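Local coordinates for protein NeuRonal IgCAM-5 (Caenorhabditis elegans, PDB 6ON6) that probably acts as a neuronal cell-surface adhesion receptor, this piece being its first immunoglobulin domain, which pairs with a second copy as a homodimer, at residues D87-S92 with S103-V109; N61-K66 with V77-V83; A4-I8 with V30-H36. All coordinates share one frame; numbering follows the deposited sequence.

Interaction 1 (D87-S92 with S103-V109). With NAG (2-acetamido-2-deoxy-beta-D-glucopyranose), chain C.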
loop_
_atom_site.group_PDB
_atom_site.type_symbol
_atom_site.label_atom_id
_atom_site.label_comp_id
_atom_site.label_asym_id
_atom_site.label_seq_id
_atom_site.Cartn_x
_atom_site.Cartn_y
_atom_site.Cartn_z
ATOM N N ASP A 87 1.225 15.858 5.802
ATOM C CA ASP A 87 1.009 15.377 4.435
ATOM C C ASP A 87 2.217 15.540 3.533
ATOM O O ASP A 87 2.178 15.026 2.400
ATOM C CB ASP A 87 -0.181 16.121 3.834
ATOM C CG ASP A 87 -1.463 15.864 4.604
ATOM O OD1 ASP A 87 -1.745 14.687 4.879
ATOM O OD2 ASP A 87 -2.169 16.824 4.919
ATOM N N ARG A 88 3.274 16.243 3.955
ATOM C CA ARG A 88 4.491 16.330 3.145
ATOM C C ARG A 88 4.984 14.938 2.789
ATOM O O ARG A 88 4.989 14.040 3.639
ATOM C CB ARG A 88 5.627 16.943 3.954
ATOM C CG ARG A 88 5.561 18.405 4.190
ATOM C CD ARG A 88 6.780 18.852 5.001
ATOM N NE ARG A 88 6.684 20.291 5.199
ATOM C CZ ARG A 88 6.551 20.900 6.367
ATOM N NH1 ARG A 88 6.560 20.208 7.500
ATOM N NH2 ARG A 88 6.445 22.223 6.392
ATOM N N GLY A 89 5.469 14.777 1.547
ATOM C CA GLY A 89 6.163 13.557 1.197
ATOM C C GLY A 89 5.823 13.098 -0.198
ATOM O O GLY A 89 5.315 13.863 -1.011
ATOM N N ASN A 90 6.076 11.823 -0.432
ATOM C CA ASN A 90 6.032 11.283 -1.788
ATOM C C ASN A 90 4.831 10.374 -1.961
ATOM O O ASN A 90 4.602 9.472 -1.153
ATOM C CB ASN A 90 7.297 10.500 -2.100
ATOM C CG ASN A 90 8.425 11.388 -2.478
ATOM O OD1 ASN A 90 8.296 12.221 -3.376
ATOM N ND2 ASN A 90 9.550 11.235 -1.803
ATOM N N TYR A 91 4.051 10.641 -2.990
ATOM C CA TYR A 91 2.823 9.921 -3.270
ATOM C C TYR A 91 3.060 9.155 -4.546
ATOM O O TYR A 91 3.562 9.722 -5.528
ATOM C CB TYR A 91 1.645 10.891 -3.456
ATOM C CG TYR A 91 1.291 11.572 -2.127
ATOM C CD1 TYR A 91 2.078 12.607 -1.644
ATOM C CD2 TYR A 91 0.234 11.115 -1.314
ATOM C CE1 TYR A 91 1.795 13.223 -0.391
ATOM C CE2 TYR A 91 -0.040 11.743 -0.097
ATOM C CZ TYR A 91 0.749 12.745 0.321
ATOM O OH TYR A 91 0.417 13.290 1.536
ATOM N N SER A 92 2.683 7.893 -4.559
ATOM C CA SER A 92 2.900 7.113 -5.762
ATOM C C SER A 92 1.611 6.410 -6.188
ATOM O O SER A 92 0.770 6.041 -5.367
ATOM C CB SER A 92 4.117 6.202 -5.545
ATOM O OG SER A 92 3.757 5.148 -4.704
ATOM N N SER A 103 4.396 5.633 -10.744
ATOM C CA SER A 103 4.738 7.026 -10.946
ATOM C C SER A 103 4.617 7.701 -9.578
ATOM O O SER A 103 3.664 7.434 -8.820
ATOM C CB SER A 103 3.709 7.647 -11.868
ATOM O OG SER A 103 4.074 8.955 -12.211
ATOM N N THR A 104 5.562 8.594 -9.275
ATOM C CA THR A 104 5.659 9.237 -7.961
ATOM C C THR A 104 5.807 10.745 -8.105
ATOM O O THR A 104 6.506 11.238 -9.006
ATOM C CB THR A 104 6.889 8.740 -7.241
ATOM O OG1 THR A 104 6.843 7.311 -7.142
ATOM C CG2 THR A 104 6.959 9.327 -5.789
ATOM N N GLY A 105 5.154 11.493 -7.205
ATOM C CA GLY A 105 5.361 12.922 -7.137
ATOM C C GLY A 105 5.434 13.365 -5.683
ATOM O O GLY A 105 4.962 12.674 -4.777
ATOM N N GLU A 106 6.069 14.505 -5.471
ATOM C CA GLU A 106 6.273 15.037 -4.122
ATOM C C GLU A 106 5.265 16.129 -3.805
ATOM O O GLU A 106 4.921 16.952 -4.662
ATOM C CB GLU A 106 7.669 15.644 -4.002
ATOM C CG GLU A 106 8.074 15.918 -2.558
ATOM C CD GLU A 106 9.598 15.942 -2.335
ATOM O OE1 GLU A 106 10.386 15.837 -3.312
ATOM O OE2 GLU A 106 9.998 16.058 -1.156
ATOM N N LEU A 107 4.802 16.155 -2.545
ATOM C CA LEU A 107 4.038 17.281 -2.024
ATOM C C LEU A 107 4.933 18.034 -1.063
ATOM O O LEU A 107 5.384 17.470 -0.057
ATOM C CB LEU A 107 2.775 16.811 -1.318
ATOM C CG LEU A 107 1.920 17.899 -0.645
ATOM C CD1 LEU A 107 1.482 18.949 -1.655
ATOM C CD2 LEU A 107 0.706 17.311 0.020
ATOM N N ASP A 108 5.177 19.297 -1.362
ATOM C CA ASP A 108 5.864 20.208 -0.453
ATOM C C ASP A 108 4.819 21.055 0.267
ATOM O O ASP A 108 3.900 21.573 -0.361
ATOM C CB ASP A 108 6.777 21.101 -1.290
ATOM C CG ASP A 108 7.826 21.807 -0.486
ATOM O OD1 ASP A 108 7.924 21.559 0.728
ATOM O OD2 ASP A 108 8.568 22.616 -1.088
ATOM N N VAL A 109 4.953 21.193 1.584
ATOM C CA VAL A 109 3.981 21.966 2.357
ATOM C C VAL A 109 4.673 23.192 2.933
ATOM O O VAL A 109 5.665 23.068 3.663
ATOM C CB VAL A 109 3.292 21.125 3.443
ATOM C CG1 VAL A 109 2.291 21.984 4.229
ATOM C CG2 VAL A 109 2.610 19.910 2.780
HETATM C C1 NAG C . 10.673 12.063 -2.177
HETATM C C2 NAG C . 11.431 12.579 -0.951
HETATM C C3 NAG C . 12.697 13.333 -1.366
HETATM C C4 NAG C . 13.526 12.522 -2.352
HETATM C C5 NAG C . 12.658 12.056 -3.515
HETATM C C6 NAG C . 13.389 11.146 -4.476
HETATM C C7 NAG C . 10.408 13.300 1.159
HETATM C C8 NAG C . 11.188 12.192 1.804
HETATM N N2 NAG C . 10.569 13.439 -0.159
HETATM O O3 NAG C . 13.471 13.598 -0.201
HETATM O O4 NAG C . 14.595 13.318 -2.851
HETATM O O5 NAG C . 11.551 11.305 -3.002
HETATM O O6 NAG C . 12.656 10.953 -5.680
HETATM O O7 NAG C . 9.665 14.037 1.802
#

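Interaction 2 (N61-K66 with V77-V83)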
loop_
_atom_site.group_PDB
_atom_site.type_symbol
_atom_site.label_atom_id
_atom_site.label_comp_id
_atom_site.label_asym_id
_atom_site.label_seq_id
_atom_site.Cartn_x
_atom_site.Cartn_y
_atom_site.Cartn_z
ATOM N N ASN A 61 -13.064 11.700 4.572
ATOM C CA ASN A 61 -13.095 13.160 4.611
ATOM C C ASN A 61 -11.734 13.790 4.343
ATOM O O ASN A 61 -11.658 15.019 4.179
ATOM C CB ASN A 61 -13.643 13.660 5.954
ATOM C CG ASN A 61 -15.092 13.293 6.152
ATOM O OD1 ASN A 61 -15.867 13.264 5.192
ATOM N ND2 ASN A 61 -15.469 12.996 7.396
ATOM N N LYS A 62 -10.665 12.998 4.327
ATOM C CA LYS A 62 -9.307 13.498 4.102
ATOM C C LYS A 62 -8.788 13.238 2.684
ATOM O O LYS A 62 -8.140 14.095 2.081
ATOM C CB LYS A 62 -8.364 12.800 5.081
ATOM C CG LYS A 62 -6.880 13.192 4.891
ATOM C CD LYS A 62 -6.659 14.696 5.162
ATOM C CE LYS A 62 -5.147 15.036 5.066
ATOM N NZ LYS A 62 -4.852 16.458 5.481
ATOM N N TYR A 63 -9.045 12.062 2.159
ATOM C CA TYR A 63 -8.599 11.646 0.842
ATOM C C TYR A 63 -9.850 11.357 0.060
ATOM O O TYR A 63 -10.803 10.743 0.576
ATOM C CB TYR A 63 -7.870 10.351 0.961
ATOM C CG TYR A 63 -6.641 10.463 1.780
ATOM C CD1 TYR A 63 -5.545 11.170 1.318
ATOM C CD2 TYR A 63 -6.586 9.896 3.034
ATOM C CE1 TYR A 63 -4.417 11.297 2.087
ATOM C CE2 TYR A 63 -5.476 9.996 3.793
ATOM C CZ TYR A 63 -4.385 10.687 3.321
ATOM O OH TYR A 63 -3.284 10.783 4.120
ATOM N N GLU A 64 -9.845 11.805 -1.178
ATOM C CA GLU A 64 -10.916 11.493 -2.082
ATOM C C GLU A 64 -10.287 10.841 -3.289
ATOM O O GLU A 64 -9.163 11.165 -3.684
ATOM C CB GLU A 64 -11.715 12.742 -2.482
ATOM C CG GLU A 64 -12.289 13.509 -1.302
ATOM C CD GLU A 64 -13.180 14.655 -1.729
ATOM O OE1 GLU A 64 -13.231 14.928 -2.948
ATOM O OE2 GLU A 64 -13.844 15.265 -0.850
ATOM N N LEU A 65 -11.001 9.904 -3.853
ATOM C CA LEU A 65 -10.538 9.260 -5.064
ATOM C C LEU A 65 -11.649 9.343 -6.081
ATOM O O LEU A 65 -12.793 8.988 -5.783
ATOM C CB LEU A 65 -10.178 7.798 -4.830
ATOM C CG LEU A 65 -9.767 7.040 -6.084
ATOM C CD1 LEU A 65 -8.413 7.520 -6.537
ATOM C CD2 LEU A 65 -9.753 5.581 -5.739
ATOM N N LYS A 66 -11.309 9.840 -7.268
ATOM C CA LYS A 66 -12.208 9.805 -8.411
ATOM C C LYS A 66 -11.604 8.816 -9.380
ATOM O O LYS A 66 -10.698 9.162 -10.149
ATOM C CB LYS A 66 -12.371 11.188 -9.033
ATOM C CG LYS A 66 -13.166 12.090 -8.108
ATOM C CD LYS A 66 -13.488 13.424 -8.735
ATOM C CE LYS A 66 -12.231 14.259 -8.988
ATOM N NZ LYS A 66 -11.774 14.925 -7.719
ATOM N N VAL A 77 -7.735 10.285 -9.902
ATOM C CA VAL A 77 -7.357 11.527 -9.244
ATOM C C VAL A 77 -7.516 11.335 -7.748
ATOM O O VAL A 77 -8.630 11.085 -7.261
ATOM C CB VAL A 77 -8.225 12.704 -9.699
ATOM C CG1 VAL A 77 -7.758 13.977 -9.035
ATOM C CG2 VAL A 77 -8.175 12.850 -11.211
ATOM N N LEU A 78 -6.407 11.442 -7.040
ATOM C CA LEU A 78 -6.391 11.390 -5.584
ATOM C C LEU A 78 -6.306 12.820 -5.062
ATOM O O LEU A 78 -5.365 13.549 -5.383
ATOM C CB LEU A 78 -5.155 10.629 -5.128
ATOM C CG LEU A 78 -5.062 10.592 -3.610
ATOM C CD1 LEU A 78 -6.089 9.604 -3.075
ATOM C CD2 LEU A 78 -3.662 10.182 -3.282
ATOM N N THR A 79 -7.284 13.227 -4.262
ATOM C CA THR A 79 -7.241 14.540 -3.627
ATOM C C THR A 79 -6.811 14.389 -2.180
ATOM O O THR A 79 -7.334 13.525 -1.466
ATOM C CB THR A 79 -8.620 15.193 -3.666
ATOM O OG1 THR A 79 -9.013 15.357 -5.029
ATOM C CG2 THR A 79 -8.621 16.521 -2.960
ATOM N N ILE A 80 -5.831 15.189 -1.781
ATOM C CA ILE A 80 -5.493 15.363 -0.361
ATOM C C ILE A 80 -6.133 16.660 0.080
ATOM O O ILE A 80 -5.763 17.749 -0.368
ATOM C CB ILE A 80 -3.981 15.405 -0.134
ATOM C CG1 ILE A 80 -3.360 14.151 -0.739
ATOM C CG2 ILE A 80 -3.667 15.419 1.361
ATOM C CD1 ILE A 80 -2.260 14.436 -1.594
ATOM N N LYS A 81 -7.138 16.551 0.931
ATOM C CA LYS A 81 -7.836 17.733 1.403
ATOM C C LYS A 81 -7.093 18.337 2.583
ATOM O O LYS A 81 -6.496 17.620 3.396
ATOM C CB LYS A 81 -9.241 17.337 1.867
ATOM C CG LYS A 81 -10.135 16.725 0.749
ATOM C CD LYS A 81 -10.632 17.796 -0.175
ATOM C CE LYS A 81 -11.738 18.583 0.554
ATOM N NZ LYS A 81 -12.322 19.714 -0.247
ATOM N N ASN A 82 -7.209 19.661 2.734
ATOM C CA ASN A 82 -6.806 20.322 3.982
ATOM C C ASN A 82 -5.357 19.982 4.343
ATOM O O ASN A 82 -5.051 19.468 5.406
ATOM C CB ASN A 82 -7.759 19.955 5.137
ATOM C CG ASN A 82 -7.453 20.710 6.395
ATOM O OD1 ASN A 82 -6.958 21.843 6.358
ATOM N ND2 ASN A 82 -7.701 20.057 7.523
ATOM N N VAL A 83 -4.446 20.276 3.411
ATOM C CA VAL A 83 -3.072 19.817 3.561
ATOM C C VAL A 83 -2.436 20.347 4.847
ATOM O O VAL A 83 -2.627 21.510 5.215
ATOM C CB VAL A 83 -2.285 20.240 2.303
ATOM C CG1 VAL A 83 -0.822 20.209 2.579
ATOM C CG2 VAL A 83 -2.671 19.329 1.124
HETATM O O HOH W 1 -11.795 16.322 -4.908
HETATM O O HOH W 2 -12.926 17.839 -2.871
HETATM O O HOH W 3 -10.258 13.242 -6.182
#

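Interaction 3 (A4-I8 with V30-H36)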
loop_
_atom_site.group_PDB
_atom_site.type_symbol
_atom_site.label_atom_id
_atom_site.label_comp_id
_atom_site.label_asym_id
_atom_site.label_seq_id
_atom_site.Cartn_x
_atom_site.Cartn_y
_atom_site.Cartn_z
ATOM N N ALA A 4 -0.731 -4.611 -25.329
ATOM C CA ALA A 4 0.084 -3.612 -24.651
ATOM C C ALA A 4 -0.074 -3.761 -23.158
ATOM O O ALA A 4 -1.181 -4.002 -22.680
ATOM C CB ALA A 4 -0.324 -2.218 -25.067
ATOM N N PRO A 5 1.032 -3.618 -22.433
ATOM C CA PRO A 5 0.976 -3.592 -20.976
ATOM C C PRO A 5 0.443 -2.251 -20.507
ATOM O O PRO A 5 0.421 -1.281 -21.275
ATOM C CB PRO A 5 2.453 -3.755 -20.585
ATOM C CG PRO A 5 3.195 -3.110 -21.706
ATOM C CD PRO A 5 2.407 -3.441 -22.937
ATOM N N PRO A 6 -0.010 -2.141 -19.264
ATOM C CA PRO A 6 -0.337 -0.811 -18.747
ATOM C C PRO A 6 0.878 0.096 -18.780
ATOM O O PRO A 6 1.998 -0.324 -18.468
ATOM C CB PRO A 6 -0.764 -1.087 -17.296
ATOM C CG PRO A 6 -1.311 -2.482 -17.344
ATOM C CD PRO A 6 -0.496 -3.225 -18.401
ATOM N N THR A 7 0.633 1.374 -19.082
ATOM C CA THR A 7 1.662 2.388 -18.980
ATOM C C THR A 7 1.036 3.618 -18.330
ATOM O O THR A 7 -0.175 3.829 -18.385
ATOM C CB THR A 7 2.275 2.714 -20.372
ATOM O OG1 THR A 7 1.213 3.021 -21.282
ATOM C CG2 THR A 7 3.123 1.536 -20.890
ATOM N N ILE A 8 1.880 4.458 -17.778
ATOM C CA ILE A 8 1.388 5.663 -17.126
ATOM C C ILE A 8 1.719 6.861 -18.003
ATOM O O ILE A 8 2.893 7.105 -18.329
ATOM C CB ILE A 8 1.923 5.795 -15.698
ATOM C CG1 ILE A 8 1.317 4.689 -14.816
ATOM C CG2 ILE A 8 1.566 7.146 -15.157
ATOM C CD1 ILE A 8 1.960 4.540 -13.439
ATOM N N VAL A 30 -3.664 6.198 -16.728
ATOM C CA VAL A 30 -3.155 4.884 -17.062
ATOM C C VAL A 30 -3.698 4.503 -18.415
ATOM O O VAL A 30 -4.920 4.438 -18.603
ATOM C CB VAL A 30 -3.528 3.829 -16.022
ATOM C CG1 VAL A 30 -2.798 2.535 -16.422
ATOM C CG2 VAL A 30 -3.191 4.290 -14.600
ATOM N N ASN A 31 -2.784 4.218 -19.353
ATOM C CA ASN A 31 -3.128 3.688 -20.663
ATOM C C ASN A 31 -3.025 2.174 -20.591
ATOM O O ASN A 31 -2.120 1.629 -19.940
ATOM C CB ASN A 31 -2.194 4.250 -21.740
ATOM C CG ASN A 31 -2.426 5.728 -21.969
ATOM O OD1 ASN A 31 -3.549 6.211 -21.800
ATOM N ND2 ASN A 31 -1.367 6.462 -22.270
ATOM N N ASP A 32 -3.970 1.501 -21.261
ATOM C CA ASP A 32 -3.969 0.040 -21.380
ATOM C C ASP A 32 -4.000 -0.670 -20.019
ATOM O O ASP A 32 -3.282 -1.641 -19.778
ATOM C CB ASP A 32 -2.811 -0.434 -22.264
ATOM C CG ASP A 32 -2.859 0.200 -23.646
ATOM O OD1 ASP A 32 -3.900 0.064 -24.318
ATOM O OD2 ASP A 32 -1.880 0.873 -24.022
ATOM N N LEU A 33 -4.814 -0.147 -19.090
ATOM C CA LEU A 33 -4.887 -0.747 -17.758
ATOM C C LEU A 33 -5.434 -2.169 -17.808
ATOM O O LEU A 33 -4.965 -3.044 -17.070
ATOM C CB LEU A 33 -5.738 0.125 -16.825
ATOM C CG LEU A 33 -5.841 -0.421 -15.404
ATOM C CD1 LEU A 33 -4.496 -0.323 -14.704
ATOM C CD2 LEU A 33 -6.915 0.323 -14.626
ATOM N N GLY A 34 -6.389 -2.434 -18.704
ATOM C CA GLY A 34 -7.040 -3.735 -18.694
ATOM C C GLY A 34 -7.629 -4.070 -17.334
ATOM O O GLY A 34 -8.291 -3.251 -16.689
ATOM N N SER A 35 -7.384 -5.295 -16.883
ATOM C CA SER A 35 -7.915 -5.791 -15.624
ATOM C C SER A 35 -6.976 -5.541 -14.464
ATOM O O SER A 35 -7.192 -6.079 -13.373
ATOM C CB SER A 35 -8.147 -7.286 -15.733
ATOM O OG SER A 35 -6.928 -7.903 -16.096
ATOM N N HIS A 36 -5.940 -4.744 -14.670
ATOM C CA HIS A 36 -5.010 -4.497 -13.592
ATOM C C HIS A 36 -5.595 -3.531 -12.568
ATOM O O HIS A 36 -6.558 -2.805 -12.828
ATOM C CB HIS A 36 -3.688 -4.001 -14.149
ATOM C CG HIS A 36 -2.890 -5.073 -14.814
ATOM N ND1 HIS A 36 -2.963 -5.330 -16.168
ATOM C CD2 HIS A 36 -2.008 -5.964 -14.306
ATOM C CE1 HIS A 36 -2.151 -6.329 -16.460
ATOM N NE2 HIS A 36 -1.556 -6.727 -15.353
HETATM O O HOH W 4 0.463 1.025 -22.762
HETATM O O HOH W 5 1.546 5.420 -22.454
#

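Interaction 1 (D87-S92 with S103-V109)
Gly89 and Tyr91 on strand 89-95 exchange backbone hydrogen bonds with Leu107 and Gly105 on strand 101-110, joining the F and G strands of an immunoglobulin domain. Tyr91 N gives to Gly105 O at 2.9 Å and Leu107 N to Gly89 O at 2.8 Å, both almost straight. Between these pairs Asn90 faces Glu106 in a non-hydrogen-bonded pair, and the two side chains share the glycan. Asn90 ND2 is covalently joined to C1 of the N-acetylglucosamine (1.4 Å). Glu106, with CG anti to its own N (chi1 -166°) and the chain extended beyond, reaches the acetamido group, whose N2 donates to Glu106 OE2 at 2.9 Å. On the opposite face CB of Leu107 meets CE1 of the Tyr91 ring obliquely at 3.8 Å. Past Leu107, the extended Arg88 chain lays its CG against CG2 of Val109 (3.6 Å) and brings NH2 to Val109 O at 3.0 Å, approaching from above the carbonyl plane; NE adds a weak bond to the same oxygen.

Further out, Tyr91 OH donates to a lone pair of Asp87 O, in the carbonyl plane, at 2.6 Å. This is the tyrosine corner of immunoglobulin folds, and it fixes the loop entering the strand. Phe26 packs on the Tyr91 ring with planes about 20° apart, Gln84 N holds the Asp87 carboxylate, and Glu85 forms a salt bridge with Arg88 NH1. Pro46 of the second subunit packs on Ser92 and Thr104, on the face that also carries Asn90.

The two faces therefore differ chemically: an apolar one turned to the core, where the buried tyrosine hydroxyl is satisfied by a backbone carbonyl, and a polar one where the carboxylate of Glu106 probably limits how far the first sugar can swing.

Interaction 2 (N61-K66 with V77-V83)
Glu64 and Lys66 on strand 63-69 pair with Thr79 and Val77 on strand 75-80, giving two antiparallel hydrogen-bonded pairs of the D-E hairpin. Thr79 N reaches Glu64 O at 2.8 Å and Lys66 N reaches Val77 O at 3.0 Å. The pairing runs on beyond the strands, where Lys81 N donates to Lys62 O at 2.9 Å.

Charged and polar ends form a second group. The Lys62 chain bends at chi2 (63°) and then runs straight, which carries NZ back across to Lys81 O at 2.9 Å; the same ammonium makes a salt bridge with Asp87. Replacing Lys62 by an alanine would probably leave the buried carboxylate of Asp87 without its positive mate and the turn at Lys81 without this grip. On the face bearing Glu64, Lys66 and Thr79, water does the bridging. One water donates to Glu64 OE1, at 2.8 Å, and to Thr79 OG1; another accepts from Lys66 NZ at 2.7 Å and donates to both Val77 O and Thr79 OG1. The threonine hydroxyl, also hydrogen-bonded to Asp25, thus gathers several partners. Lys81 NZ pairs with Asp23, its link to Glu64 being a weak one through a third water.

Apolar contacts lie on the other face. Tyr63 and Ile80 run side by side, CG1 of Ile80 meeting the ring edge at CE1 (4.2 Å), while Lys62 CG sits 3.6 Å above one face of the Tyr63 ring, offset toward its rim.

Strand 63-69 is outermost in its sheet within this chain. Strand 24-31 flanks strand 75-80 on its other side, with Phe26 against Ile80, and Leu50 of strand 48-52 in the second sheet packs on Tyr63 and Leu78.

Interaction 3 (A4-I8 with V30-H36)
Pro6 wedges its ring between Val30, the backbone of Asp32 and the imidazole of His36. Its CB lies 4.2 Å from CG1 of Val30, an apolar touch. At the tip, CG comes to 3.2 Å from Asp32 O and 3.5 Å from His36 ND1, meeting the imidazole obliquely, the two side chains crossing at about a right angle. Ring atom CD returns past Asp32 O toward the proline nitrogen, which has no hydrogen to give that oxygen.

The imidazole is held in place by its own turn. Leu33 to His36 forms a type II' beta turn, and Leu33 O accepts from both His36 N and His36 ND1, which reach it from opposite faces of the carbonyl plane. The ND1 bond, 3.2 Å to Leu33 O, lies in the ring plane and so fixes the ring against Pro6.

Beyond the proline the chain becomes a strand: Thr7 N donates to Asn31 O at 2.9 Å and Asn31 N to Thr7 O at 2.8 Å. With chi1 at 52°, Thr7 OG1 sits between its backbone N and carbonyl carbon and is gripped by two waters. It donates to one at 2.6 Å, which in turn gives to Pro5 O and Asp32 OD2; the other donates to OG1 and accepts from Asn31 ND2, an amide nitrogen also bound to Gln9.

Strand 7-8 thus edges the sheet beside strand 24-31, as the A strand does in immunoglobulin domains. Behind it, Ile95 of strand 89-95 packs against Ile8, Val30, Leu33 and His36, and Thr101 and Ser103 of strand 101-110 also touch Ile8.

Interactions 1 and 2 have centres 13 Å apart and meet directly across the sandwich. Lys62 NZ lies 2.8 Å from Asp87 OD2 in their salt bridge, Val83 CG1 packs on Val109 CG2 at 3.5 Å, and Ile80 CD1 reaches the Tyr91 ring at CE2 (3.8 Å). Interaction 3 lies about 23 Å, centre to centre, from each of the others. It touches interaction 1 where Ile8 packs on Ser103, CD1 of Ile8 lying 3.8 Å from Ser103 N, and shares a sheet with interaction 2. The Cys28-Cys93 disulfide ties strand 24-31 to strand 89-95, and hence one sheet to the other. The glycan belongs to interaction 1, its nearest atom about 12 Å from the Val83 side chain.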